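ABC-type phosphate transport system, periplasmic component (Lactobacillus brevis, PDB 4ECF) binds phosphate and probably hands it to an ABC transporter that imports it across the cytoplasmic membrane. Local coordinates at residues R77-G82 and S206-Y211; V9-L14 and N57-A62; Q15-A20 and R238-L243. One frame throughout, in Å; residues are numbered along the deposited sequence.

How the contacts relate
Contacts 1 and 2 are buried and belong to one mixed sheet, in which strand 55-58 lies beside strand 205-213; contact 3 is only partly buried and sets a helix against a helix end and the turn after it. Contact 1 is antiparallel strand pairing with a cation-pi pair on one face, contact 2 a parallel pairing that opens into a polar phosphate site, and contact 3 mostly apolar packing. They touch one another: E208 OE1 (contact 1) lies 2.6 Å from D59 OD1 (contact 2), so close that one acid is probably protonated, the Y242 hydroxyl (contact 3) bonds to A13 O (contact 2), and V80 N (contact 1) bonds to L243 O (contact 3).

Contact 1 of 3, residues R77-G82 and S206-Y211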
ATOM      1  N   ARG A  77       2.757   4.678 -13.461  1.00 16.80           N
ATOM      2  CA  ARG A  77       2.052   3.632 -12.711  1.00 16.23           C
ATOM      3  C   ARG A  77       2.589   2.258 -13.068  1.00 16.98           C
ATOM      4  O   ARG A  77       2.853   1.990 -14.254  1.00 17.93           O
ATOM      5  CB  ARG A  77       0.537   3.738 -12.885  1.00 16.35           C
ATOM      6  CG  ARG A  77      -0.088   4.799 -12.003  1.00 19.79           C
ATOM      7  CD  ARG A  77      -1.595   4.852 -12.138  1.00 19.49           C
ATOM      8  NE  ARG A  77      -2.031   5.560 -13.349  1.00 20.01           N
ATOM      9  CZ  ARG A  77      -3.304   5.696 -13.677  1.00 19.54           C
ATOM     10  NH1 ARG A  77      -4.245   5.123 -12.934  1.00 21.02           N
ATOM     11  NH2 ARG A  77      -3.641   6.385 -14.749  1.00 20.16           N
ATOM     12  N   VAL A  78       2.762   1.386 -12.067  1.00 16.39           N
ATOM     13  CA  VAL A  78       3.458   0.117 -12.253  1.00 14.85           C
ATOM     14  C   VAL A  78       2.704  -1.090 -11.736  1.00 17.01           C
ATOM     15  O   VAL A  78       3.059  -2.215 -12.035  1.00 19.58           O
ATOM     16  CB  VAL A  78       4.868   0.195 -11.622  1.00 14.31           C
ATOM     17  CG1 VAL A  78       5.678   1.344 -12.227  1.00 16.47           C
ATOM     18  CG2 VAL A  78       4.845   0.291 -10.088  1.00 16.15           C
ATOM     19  N   ALA A  79       1.648  -0.858 -10.961  1.00 17.60           N
ATOM     20  CA  ALA A  79       0.975  -1.971 -10.281  1.00 16.48           C
ATOM     21  C   ALA A  79      -0.259  -1.418  -9.581  1.00 16.87           C
ATOM     22  O   ALA A  79      -0.429  -0.194  -9.471  1.00 17.02           O
ATOM     23  CB  ALA A  79       1.911  -2.609  -9.257  1.00 18.30           C
ATOM     24  N   VAL A  80      -1.128  -2.336  -9.172  1.00 16.99           N
ATOM     25  CA  VAL A  80      -2.196  -2.059  -8.195  1.00 17.12           C
ATOM     26  C   VAL A  80      -1.846  -2.896  -6.963  1.00 15.10           C
ATOM     27  O   VAL A  80      -1.368  -4.047  -7.062  1.00 17.71           O
ATOM     28  CB  VAL A  80      -3.588  -2.410  -8.751  1.00 18.80           C
ATOM     29  CG1 VAL A  80      -4.623  -2.511  -7.621  1.00 18.65           C
ATOM     30  CG2 VAL A  80      -3.955  -1.412  -9.860  1.00 18.78           C
ATOM     31  N   VAL A  81      -2.033  -2.325  -5.786  1.00 15.92           N
ATOM     32  CA  VAL A  81      -1.858  -3.028  -4.496  1.00 19.98           C
ATOM     33  C   VAL A  81      -3.187  -3.055  -3.734  1.00 18.57           C
ATOM     34  O   VAL A  81      -3.868  -2.025  -3.614  1.00 17.30           O
ATOM     35  CB  VAL A  81      -0.727  -2.382  -3.668  1.00 21.20           C
ATOM     36  CG1 VAL A  81      -1.131  -0.977  -3.178  1.00 22.28           C
ATOM     37  CG2 VAL A  81      -0.270  -3.310  -2.554  1.00 25.65           C
ATOM     38  N   GLY A  82      -3.552  -4.236  -3.244  1.00 18.28           N
ATOM     39  CA  GLY A  82      -4.664  -4.398  -2.332  1.00 19.21           C
ATOM     40  C   GLY A  82      -4.234  -4.110  -0.908  1.00 18.47           C
ATOM     41  O   GLY A  82      -3.060  -4.321  -0.537  1.00 17.46           O
ATOM     42  N   SER A 206      -5.095   0.566  -4.276  1.00 17.39           N
ATOM     43  CA  SER A 206      -4.666   1.784  -4.978  1.00 19.06           C
ATOM     44  C   SER A 206      -3.688   1.456  -6.098  1.00 17.08           C
ATOM     45  O   SER A 206      -3.140   0.362  -6.142  1.00 17.79           O
ATOM     46  CB  SER A 206      -4.036   2.808  -4.034  1.00 21.43           C
ATOM     47  OG  SER A 206      -2.736   2.408  -3.626  1.00 23.73           O
ATOM     48  N   TYR A 207      -3.431   2.452  -6.942  1.00 19.22           N
ATOM     49  CA  TYR A 207      -2.388   2.349  -7.944  1.00 17.88           C
ATOM     50  C   TYR A 207      -1.051   2.638  -7.253  1.00 17.16           C
ATOM     51  O   TYR A 207      -0.987   3.411  -6.300  1.00 20.31           O
ATOM     52  CB  TYR A 207      -2.600   3.338  -9.108  1.00 18.90           C
ATOM     53  CG  TYR A 207      -3.889   3.094  -9.879  1.00 18.27           C
ATOM     54  CD1 TYR A 207      -4.002   2.054 -10.803  1.00 18.50           C
ATOM     55  CD2 TYR A 207      -4.994   3.914  -9.671  1.00 18.02           C
ATOM     56  CE1 TYR A 207      -5.204   1.836 -11.501  1.00 18.71           C
ATOM     57  CE2 TYR A 207      -6.192   3.694 -10.357  1.00 20.75           C
ATOM     58  CZ  TYR A 207      -6.264   2.658 -11.301  1.00 21.19           C
ATOM     59  OH  TYR A 207      -7.465   2.429 -12.000  1.00 21.62           O
ATOM     60  N   GLU A 208      -0.026   1.940  -7.712  1.00 16.89           N
ATOM     61  CA  GLU A 208       1.372   2.139  -7.280  1.00 17.32           C
ATOM     62  C   GLU A 208       2.109   2.971  -8.297  1.00 17.26           C
ATOM     63  O   GLU A 208       2.073   2.676  -9.517  1.00 17.19           O
ATOM     64  CB  GLU A 208       2.075   0.803  -7.123  1.00 19.07           C
ATOM     65  CG  GLU A 208       1.482  -0.093  -6.040  1.00 19.38           C
ATOM     66  CD  GLU A 208       1.767   0.374  -4.630  1.00 20.89           C
ATOM     67  OE1 GLU A 208       1.453   1.554  -4.304  1.00 19.83           O
ATOM     68  OE2 GLU A 208       2.294  -0.464  -3.874  1.00 20.34           O
ATOM     69  N   HIS A 209       2.818   4.003  -7.806  1.00 16.75           N
ATOM     70  CA  HIS A 209       3.433   5.035  -8.652  1.00 15.72           C
ATOM     71  C   HIS A 209       4.926   5.144  -8.406  1.00 15.57           C
ATOM     72  O   HIS A 209       5.368   5.123  -7.228  1.00 15.93           O
ATOM     73  CB  HIS A 209       2.853   6.394  -8.321  1.00 15.39           C
ATOM     74  CG  HIS A 209       1.369   6.500  -8.436  1.00 17.34           C
ATOM     75  ND1 HIS A 209       0.759   7.179  -9.434  1.00 18.78           N
ATOM     76  CD2 HIS A 209       0.390   6.127  -7.546  1.00 18.84           C
ATOM     77  CE1 HIS A 209      -0.591   7.194  -9.206  1.00 17.71           C
ATOM     78  NE2 HIS A 209      -0.813   6.523  -8.052  1.00 17.86           N
ATOM     79  N   LEU A 210       5.693   5.288  -9.483  1.00 16.96           N
ATOM     80  CA  LEU A 210       7.135   5.636  -9.399  1.00 13.28           C
ATOM     81  C   LEU A 210       7.256   7.045  -9.973  1.00 15.42           C
ATOM     82  O   LEU A 210       7.261   7.204 -11.179  1.00 15.31           O
ATOM     83  CB  LEU A 210       8.002   4.650 -10.166  1.00 14.81           C
ATOM     84  CG  LEU A 210       7.945   3.177  -9.717  1.00 15.39           C
ATOM     85  CD1 LEU A 210       8.892   2.326 -10.537  1.00 16.85           C
ATOM     86  CD2 LEU A 210       8.253   3.036  -8.239  1.00 16.63           C
ATOM     87  N   TYR A 211       7.163   8.066  -9.151  1.00 15.32           N
ATOM     88  CA  TYR A 211       7.289   9.432  -9.592  1.00 14.74           C
ATOM     89  C   TYR A 211       8.718   9.856  -9.798  1.00 13.66           C
ATOM     90  O   TYR A 211       9.600   9.528  -8.975  1.00 16.24           O
ATOM     91  CB  TYR A 211       6.654  10.362  -8.531  1.00 14.77           C
ATOM     92  CG  TYR A 211       5.151  10.541  -8.709  1.00 15.64           C
ATOM     93  CD1 TYR A 211       4.639  11.389  -9.706  1.00 17.30           C
ATOM     94  CD2 TYR A 211       4.243   9.811  -7.941  1.00 16.18           C
ATOM     95  CE1 TYR A 211       3.265  11.553  -9.860  1.00 17.69           C
ATOM     96  CE2 TYR A 211       2.853   9.974  -8.095  1.00 18.15           C
ATOM     97  CZ  TYR A 211       2.365  10.806  -9.059  1.00 17.59           C
ATOM     98  OH  TYR A 211       0.986  10.978  -9.214  1.00 18.41           O
TER
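With CG turned away from its carbonyl carbon and a bend at chi3 (-79°), R77 swings its guanidinium over the ring of Y207. NH1 sits 3.3 Å above the plane of the Y207 ring, over its centre, and CZ is 4.5 Å from the ring centroid in a cation-pi contact. The guanidinium stands nearly upright on the ring, the two planes 85° apart. Farther back, R77 CG packs against H209 ND1 at 3.6 Å, while that nitrogen bonds to D75. Strands 73-87 and 205-213 are antiparallel neighbours in the mixed sheet of this periplasmic binding protein fold. Between them V78 N donates to E208 O, and V81 and S206 exchange a pair of backbone bonds, each 2.9 Å between N and O. V80 CG2 lies alongside Y207 CD1 at 3.6 Å. Replacing Y207 with an alanine would probably leave the R77 guanidinium without its aromatic seat and open a gap beside V80 CG2. On the sheet face carrying A79, V81, S206 and E208, V81 CG1 rests 3.5 Å from the carboxylate carbon CD of E208, brought there by a bend at chi2 (-72°) of that glutamate.

Contact 2 of 3, residues V9-L14 and N57-A62; sequences VGSTAL and NSDLFA. With PO4 (phosphate ion), chain B.
V9 O accepts from N57 N, and N57 O in turn from S11 N, both at 2.8 Å and nearly straight; G10 and N57 thus form a parallel bridge. Beyond it strand 4-10 turns into helix 15-28, a strand-turn-helix arrangement with backbone amides on the phosphate, and the loop after strand 55-58 brings in D59, consistent with the ligand site of a phosphate-binding protein. The S11 side chain reaches across to D59: OG, anti to the backbone N (chi1 166°), lies 2.6 Å from D59 OD1 and 2.9 Å from phosphate O4. The same OG accepts from L14 N at 3.0 Å, an ST motif that holds the turn. Phosphate O4 also takes the amide of A13, while T12 grips O3 twice, through its backbone N and through OG1. T41, R127, S131, G132 and T133 complete the shell. On the other flank of S11 a water donates to S11 O and accepts from N57 ND2, tying the amide to the loop. The L14 and N57 side chains cross at about a right angle, L14 CD2 against N57 CB. D59 OD2 and phosphate O4 are close enough that one of the two acid groups probably holds a proton and donates it, the oxygens 2.5 Å apart.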
ATOM      1  N   VAL A   9      12.811   6.120  -2.867  1.00 15.20           N
ATOM      2  CA  VAL A   9      12.361   6.074  -1.480  1.00 17.65           C
ATOM      3  C   VAL A   9      10.835   6.298  -1.394  1.00 16.62           C
ATOM      4  O   VAL A   9      10.237   6.856  -2.310  1.00 16.27           O
ATOM      5  CB  VAL A   9      13.035   7.111  -0.581  1.00 20.31           C
ATOM      6  CG1 VAL A   9      14.560   7.125  -0.780  1.00 18.41           C
ATOM      7  CG2 VAL A   9      12.433   8.482  -0.759  1.00 17.44           C
ATOM      8  N   GLY A  10      10.234   5.839  -0.298  1.00 15.21           N
ATOM      9  CA  GLY A  10       8.831   6.178   0.016  1.00 16.09           C
ATOM     10  C   GLY A  10       7.979   4.997   0.417  1.00 14.85           C
ATOM     11  O   GLY A  10       8.268   4.330   1.398  1.00 16.49           O
ATOM     12  N   SER A  11       6.852   4.851  -0.271  1.00 15.06           N
ATOM     13  CA  SER A  11       5.871   3.845   0.067  1.00 14.43           C
ATOM     14  C   SER A  11       6.413   2.521   0.559  1.00 15.10           C
ATOM     15  O   SER A  11       7.171   1.842  -0.163  1.00 15.85           O
ATOM     16  CB  SER A  11       4.994   3.593  -1.134  1.00 16.15           C
ATOM     17  OG  SER A  11       4.242   2.393  -0.945  1.00 16.01           O
ATOM     18  N   THR A  12       6.055   2.141   1.785  1.00 16.37           N
ATOM     19  CA  THR A  12       6.394   0.811   2.289  1.00 17.60           C
ATOM     20  C   THR A  12       5.522  -0.304   1.684  1.00 17.49           C
ATOM     21  O   THR A  12       5.970  -1.454   1.588  1.00 18.61           O
ATOM     22  CB  THR A  12       6.391   0.744   3.845  1.00 17.42           C
ATOM     23  OG1 THR A  12       5.058   0.850   4.338  1.00 18.48           O
ATOM     24  CG2 THR A  12       7.245   1.879   4.400  1.00 18.25           C
ATOM     25  N   ALA A  13       4.338   0.038   1.192  1.00 17.02           N
ATOM     26  CA  ALA A  13       3.533  -0.928   0.453  1.00 17.21           C
ATOM     27  C   ALA A  13       4.199  -1.369  -0.865  1.00 17.27           C
ATOM     28  O   ALA A  13       4.092  -2.530  -1.281  1.00 18.82           O
ATOM     29  CB  ALA A  13       2.148  -0.379   0.156  1.00 16.34           C
ATOM     30  N   LEU A  14       4.923  -0.437  -1.499  1.00 15.25           N
ATOM     31  CA  LEU A  14       5.509  -0.634  -2.810  1.00 15.68           C
ATOM     32  C   LEU A  14       6.982  -1.110  -2.681  1.00 15.32           C
ATOM     33  O   LEU A  14       7.553  -1.714  -3.591  1.00 16.53           O
ATOM     34  CB  LEU A  14       5.450   0.687  -3.561  1.00 16.66           C
ATOM     35  CG  LEU A  14       5.851   0.735  -5.032  1.00 17.32           C
ATOM     36  CD1 LEU A  14       5.376  -0.461  -5.873  1.00 18.52           C
ATOM     37  CD2 LEU A  14       5.438   2.091  -5.620  1.00 20.63           C
ATOM     38  N   ASN A  57       8.448   6.756  -4.458  1.00 15.69           N
ATOM     39  CA  ASN A  57       7.528   5.620  -4.470  1.00 16.17           C
ATOM     40  C   ASN A  57       6.266   6.018  -3.731  1.00 16.22           C
ATOM     41  O   ASN A  57       6.353   6.392  -2.549  1.00 16.98           O
ATOM     42  CB  ASN A  57       8.194   4.445  -3.746  1.00 17.35           C
ATOM     43  CG  ASN A  57       9.459   3.917  -4.428  1.00 18.34           C
ATOM     44  OD1 ASN A  57       9.741   4.185  -5.616  1.00 18.93           O
ATOM     45  ND2 ASN A  57      10.234   3.165  -3.672  1.00 17.55           N
ATOM     46  N   SER A  58       5.111   5.905  -4.383  1.00 15.53           N
ATOM     47  CA  SER A  58       3.871   6.419  -3.820  1.00 15.95           C
ATOM     48  C   SER A  58       2.678   5.493  -4.113  1.00 15.71           C
ATOM     49  O   SER A  58       2.524   5.007  -5.243  1.00 17.99           O
ATOM     50  CB  SER A  58       3.583   7.784  -4.399  1.00 17.51           C
ATOM     51  OG  SER A  58       2.347   8.352  -3.955  1.00 17.69           O
ATOM     52  N   ASP A  59       1.811   5.333  -3.124  1.00 16.18           N
ATOM     53  CA  ASP A  59       0.495   4.686  -3.314  1.00 15.25           C
ATOM     54  C   ASP A  59      -0.591   5.636  -3.738  1.00 15.69           C
ATOM     55  O   ASP A  59      -1.733   5.204  -3.971  1.00 17.26           O
ATOM     56  CB  ASP A  59      -0.001   4.000  -2.002  1.00 15.59           C
ATOM     57  CG  ASP A  59       1.072   3.248  -1.294  1.00 15.78           C
ATOM     58  OD1 ASP A  59       1.829   2.510  -1.931  1.00 17.17           O
ATOM     59  OD2 ASP A  59       1.111   3.343  -0.038  1.00 16.38           O
ATOM     60  N   LEU A  60      -0.280   6.921  -3.809  1.00 17.48           N
ATOM     61  CA  LEU A  60      -1.257   7.965  -4.097  1.00 16.21           C
ATOM     62  C   LEU A  60      -0.850   8.777  -5.337  1.00 17.63           C
ATOM     63  O   LEU A  60       0.348   8.913  -5.669  1.00 17.66           O
ATOM     64  CB  LEU A  60      -1.410   8.926  -2.908  1.00 16.79           C
ATOM     65  CG  LEU A  60      -1.760   8.284  -1.568  1.00 16.56           C
ATOM     66  CD1 LEU A  60      -1.805   9.356  -0.461  1.00 18.07           C
ATOM     67  CD2 LEU A  60      -3.081   7.470  -1.643  1.00 17.18           C
ATOM     68  N   PHE A  61      -1.821   9.379  -5.999  1.00 19.02           N
ATOM     69  CA  PHE A  61      -1.503  10.441  -6.970  1.00 18.73           C
ATOM     70  C   PHE A  61      -0.864  11.625  -6.238  1.00 18.27           C
ATOM     71  O   PHE A  61      -1.274  11.937  -5.092  1.00 18.36           O
ATOM     72  CB  PHE A  61      -2.752  10.854  -7.754  1.00 21.43           C
ATOM     73  CG  PHE A  61      -3.192   9.824  -8.757  1.00 22.04           C
ATOM     74  CD1 PHE A  61      -3.968   8.737  -8.373  1.00 21.43           C
ATOM     75  CD2 PHE A  61      -2.841   9.933 -10.080  1.00 21.99           C
ATOM     76  CE1 PHE A  61      -4.386   7.792  -9.293  1.00 24.63           C
ATOM     77  CE2 PHE A  61      -3.247   8.982 -11.012  1.00 25.61           C
ATOM     78  CZ  PHE A  61      -4.039   7.921 -10.609  1.00 23.84           C
ATOM     79  N   ALA A  62       0.100  12.295  -6.888  1.00 20.29           N
ATOM     80  CA  ALA A  62       0.870  13.342  -6.227  1.00 21.20           C
ATOM     81  C   ALA A  62      -0.017  14.457  -5.678  1.00 21.67           C
ATOM     82  O   ALA A  62       0.190  14.937  -4.526  1.00 24.31           O
ATOM     83  CB  ALA A  62       1.929  13.907  -7.148  1.00 20.97           C
TER
HETATM   84  P   PO4 B 300       2.791   3.518   2.808  1.00 16.89           P
HETATM   85  O1  PO4 B 300       1.588   3.191   3.684  1.00 18.46           O
HETATM   86  O2  PO4 B 300       2.739   4.879   2.216  1.00 15.66           O
HETATM   87  O3  PO4 B 300       4.094   3.267   3.516  1.00 16.14           O
HETATM   88  O4  PO4 B 300       2.822   2.475   1.587  1.00 16.24           O
HETATM   89  O   HOH W   1       9.820   2.337  -1.053  1.00 18.55           O

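Contact 3 of 3, residues Q15-A20 and R238-L243. With EDO (1,2-ethanediol), chain I.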
ATOM      1  N   GLN A  15       7.543  -0.906  -1.503  1.00 14.81           N
ATOM      2  CA  GLN A  15       8.933  -1.179  -1.251  1.00 15.43           C
ATOM      3  C   GLN A  15       9.333  -2.605  -1.666  1.00 15.86           C
ATOM      4  O   GLN A  15      10.399  -2.808  -2.279  1.00 16.03           O
ATOM      5  CB  GLN A  15       9.258  -0.918   0.209  1.00 16.45           C
ATOM      6  CG  GLN A  15      10.751  -0.959   0.507  1.00 17.03           C
ATOM      7  CD  GLN A  15      11.073  -0.560   1.933  1.00 19.80           C
ATOM      8  OE1 GLN A  15      10.228  -0.022   2.654  1.00 19.69           O
ATOM      9  NE2 GLN A  15      12.327  -0.794   2.335  1.00 21.51           N
ATOM     10  N   PRO A  16       8.520  -3.619  -1.336  1.00 17.11           N
ATOM     11  CA  PRO A  16       8.978  -4.984  -1.690  1.00 17.02           C
ATOM     12  C   PRO A  16       9.135  -5.181  -3.194  1.00 16.55           C
ATOM     13  O   PRO A  16      10.068  -5.877  -3.639  1.00 17.47           O
ATOM     14  CB  PRO A  16       7.857  -5.887  -1.117  1.00 18.60           C
ATOM     15  CG  PRO A  16       7.206  -5.055  -0.041  1.00 20.11           C
ATOM     16  CD  PRO A  16       7.290  -3.642  -0.514  1.00 18.65           C
ATOM     17  N   LEU A  17       8.225  -4.623  -3.972  1.00 16.88           N
ATOM     18  CA  LEU A  17       8.333  -4.747  -5.440  1.00 16.68           C
ATOM     19  C   LEU A  17       9.567  -3.967  -5.986  1.00 18.17           C
ATOM     20  O   LEU A  17      10.311  -4.461  -6.873  1.00 16.48           O
ATOM     21  CB  LEU A  17       7.068  -4.239  -6.134  1.00 17.61           C
ATOM     22  CG  LEU A  17       7.082  -4.195  -7.654  1.00 19.50           C
ATOM     23  CD1 LEU A  17       7.412  -5.580  -8.233  1.00 18.86           C
ATOM     24  CD2 LEU A  17       5.735  -3.664  -8.183  1.00 19.80           C
ATOM     25  N   VAL A  18       9.792  -2.771  -5.475  1.00 17.28           N
ATOM     26  CA  VAL A  18      10.939  -1.954  -5.911  1.00 15.13           C
ATOM     27  C   VAL A  18      12.266  -2.619  -5.533  1.00 17.07           C
ATOM     28  O   VAL A  18      13.198  -2.679  -6.315  1.00 17.67           O
ATOM     29  CB  VAL A  18      10.817  -0.471  -5.480  1.00 16.99           C
ATOM     30  CG1 VAL A  18      12.022   0.290  -6.008  1.00 19.03           C
ATOM     31  CG2 VAL A  18       9.503   0.133  -5.999  1.00 19.15           C
ATOM     32  N   GLU A  19      12.330  -3.192  -4.341  1.00 16.15           N
ATOM     33  CA  GLU A  19      13.516  -3.904  -3.918  1.00 16.57           C
ATOM     34  C   GLU A  19      13.764  -5.148  -4.785  1.00 16.34           C
ATOM     35  O   GLU A  19      14.890  -5.452  -5.181  1.00 18.14           O
ATOM     36  CB  GLU A  19      13.415  -4.317  -2.448  1.00 18.96           C
ATOM     37  CG  GLU A  19      13.547  -3.145  -1.528  1.00 21.47           C
ATOM     38  CD  GLU A  19      13.446  -3.508  -0.070  1.00 30.65           C
ATOM     39  OE1 GLU A  19      12.856  -4.565   0.228  1.00 32.88           O
ATOM     40  OE2 GLU A  19      13.941  -2.708   0.758  1.00 28.95           O
ATOM     41  N   ALA A  20      12.708  -5.930  -5.027  1.00 17.19           N
ATOM     42  CA  ALA A  20      12.877  -7.161  -5.825  1.00 16.52           C
ATOM     43  C   ALA A  20      13.244  -6.854  -7.278  1.00 17.02           C
ATOM     44  O   ALA A  20      14.162  -7.488  -7.846  1.00 16.67           O
ATOM     45  CB  ALA A  20      11.640  -8.057  -5.751  1.00 16.86           C
ATOM     46  N   ARG A 238       3.131  -9.980 -10.128  1.00 27.44           N
ATOM     47  CA  ARG A 238       2.151 -10.943  -9.655  1.00 30.15           C
ATOM     48  C   ARG A 238       2.664 -11.859  -8.525  1.00 29.30           C
ATOM     49  O   ARG A 238       1.965 -12.130  -7.571  1.00 31.70           O
ATOM     50  CB  ARG A 238       1.635 -11.765 -10.859  1.00 36.06           C
ATOM     51  CG  ARG A 238       1.393 -10.905 -12.105  1.00 42.04           C
ATOM     52  CD  ARG A 238       0.485 -11.564 -13.133  1.00 47.14           C
ATOM     53  NE  ARG A 238       0.314 -10.740 -14.348  1.00 41.13           N
ATOM     54  CZ  ARG A 238      -0.582 -10.996 -15.309  1.00 51.97           C
ATOM     55  NH1 ARG A 238      -1.405 -12.041 -15.197  1.00 62.36           N
ATOM     56  NH2 ARG A 238      -0.675 -10.205 -16.383  1.00 45.33           N
ATOM     57  N   GLN A 239       3.915 -12.321  -8.625  1.00 32.35           N
ATOM     58  CA  GLN A 239       4.489 -13.165  -7.565  1.00 38.38           C
ATOM     59  C   GLN A 239       4.518 -12.521  -6.197  1.00 36.72           C
ATOM     60  O   GLN A 239       4.386 -13.194  -5.187  1.00 36.62           O
ATOM     61  CB  GLN A 239       5.935 -13.521  -7.863  1.00 40.13           C
ATOM     62  CG  GLN A 239       6.194 -14.414  -9.036  1.00 47.51           C
ATOM     63  CD  GLN A 239       7.668 -14.340  -9.408  1.00 59.88           C
ATOM     64  OE1 GLN A 239       8.560 -14.290  -8.530  1.00 55.82           O
ATOM     65  NE2 GLN A 239       7.931 -14.279 -10.691  1.00 39.86           N
ATOM     66  N   LEU A 240       4.735 -11.209  -6.140  1.00 29.14           N
ATOM     67  CA  LEU A 240       4.853 -10.534  -4.866  1.00 32.82           C
ATOM     68  C   LEU A 240       3.516 -10.042  -4.298  1.00 28.65           C
ATOM     69  O   LEU A 240       3.491  -9.337  -3.300  1.00 36.63           O
ATOM     70  CB  LEU A 240       5.871  -9.373  -4.993  1.00 32.57           C
ATOM     71  CG  LEU A 240       7.327  -9.817  -5.162  1.00 35.99           C
ATOM     72  CD1 LEU A 240       8.212  -8.659  -5.590  1.00 35.66           C
ATOM     73  CD2 LEU A 240       7.839 -10.423  -3.859  1.00 42.99           C
ATOM     74  N   GLY A 241       2.407 -10.371  -4.953  1.00 30.89           N
ATOM     75  CA  GLY A 241       1.105 -10.071  -4.411  1.00 32.28           C
ATOM     76  C   GLY A 241       0.377  -8.895  -5.015  1.00 31.76           C
ATOM     77  O   GLY A 241      -0.771  -8.664  -4.670  1.00 36.43           O
ATOM     78  N   TYR A 242       1.015  -8.189  -5.951  1.00 21.69           N
ATOM     79  CA  TYR A 242       0.407  -7.055  -6.599  1.00 20.77           C
ATOM     80  C   TYR A 242      -0.352  -7.510  -7.834  1.00 20.87           C
ATOM     81  O   TYR A 242      -0.193  -8.659  -8.294  1.00 21.82           O
ATOM     82  CB  TYR A 242       1.504  -6.074  -7.066  1.00 18.47           C
ATOM     83  CG  TYR A 242       2.419  -5.572  -5.987  1.00 18.18           C
ATOM     84  CD1 TYR A 242       3.552  -6.292  -5.614  1.00 19.20           C
ATOM     85  CD2 TYR A 242       2.176  -4.368  -5.350  1.00 17.16           C
ATOM     86  CE1 TYR A 242       4.406  -5.845  -4.633  1.00 20.47           C
ATOM     87  CE2 TYR A 242       3.030  -3.906  -4.380  1.00 17.44           C
ATOM     88  CZ  TYR A 242       4.158  -4.621  -4.026  1.00 18.76           C
ATOM     89  OH  TYR A 242       5.030  -4.190  -3.072  1.00 20.29           O
ATOM     90  N   LEU A 243      -1.140  -6.603  -8.385  1.00 19.56           N
ATOM     91  CA  LEU A 243      -1.796  -6.795  -9.672  1.00 19.38           C
ATOM     92  C   LEU A 243      -1.080  -5.953 -10.710  1.00 19.38           C
ATOM     93  O   LEU A 243      -0.718  -4.796 -10.476  1.00 18.90           O
ATOM     94  CB  LEU A 243      -3.284  -6.411  -9.597  1.00 19.80           C
ATOM     95  CG  LEU A 243      -4.179  -7.320  -8.782  1.00 24.54           C
ATOM     96  CD1 LEU A 243      -4.034  -7.094  -7.291  1.00 23.94           C
ATOM     97  CD2 LEU A 243      -5.622  -7.116  -9.136  1.00 26.34           C
TER
HETATM   98  C1  EDO I 307      10.888  -4.063   3.661  1.00 53.24           C
HETATM   99  O1  EDO I 307      10.163  -4.664   4.742  1.00 61.47           O
HETATM  100  C2  EDO I 307      10.115  -4.263   2.364  1.00 44.68           C
HETATM  101  O2  EDO I 307      10.653  -5.357   1.608  1.00 51.78           O
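Y242 and L240 reach toward the first turns of helix 15-28 from the end of helix 230-239, which closes in a Schellman motif: G241, with positive phi (103°), bonds back through its N to R238 O, and the chain turns here, with L240 and Y242 both pointing toward the opposing helix. The Y242 ring presents one face to L17, whose CD2 lies over its centre at 4.3 Å from the centroid in a CH-pi contact. L17 CB meets the same ring at CE1, 3.5 Å away. CG of L17 is anti to the backbone N (chi1 175°), and this carries the branch out over the ring. The phenol oxygen ends beside the start of the helix: it lies 3.5 Å from P16 CD, with the proline and tyrosine side chains crossing at about a right angle, and takes a weak bond from L17 N. Its stronger partner is A13 O, in the phosphate-binding loop just before this helix. Deeper in, the Y242 ring packs against A79 and V81 of strand 73-87, whose A79 is also touched by L17. L240 spans P16, L17 and A20, one turn of the helix. It crosses L17 obliquely, their CD1 methyls 4.1 Å apart, and CD1 of L240 also approaches P16 O. Tighter than usual for two carbons, the same L240 CD1 is pressed to 3.5 Å from A20 CB.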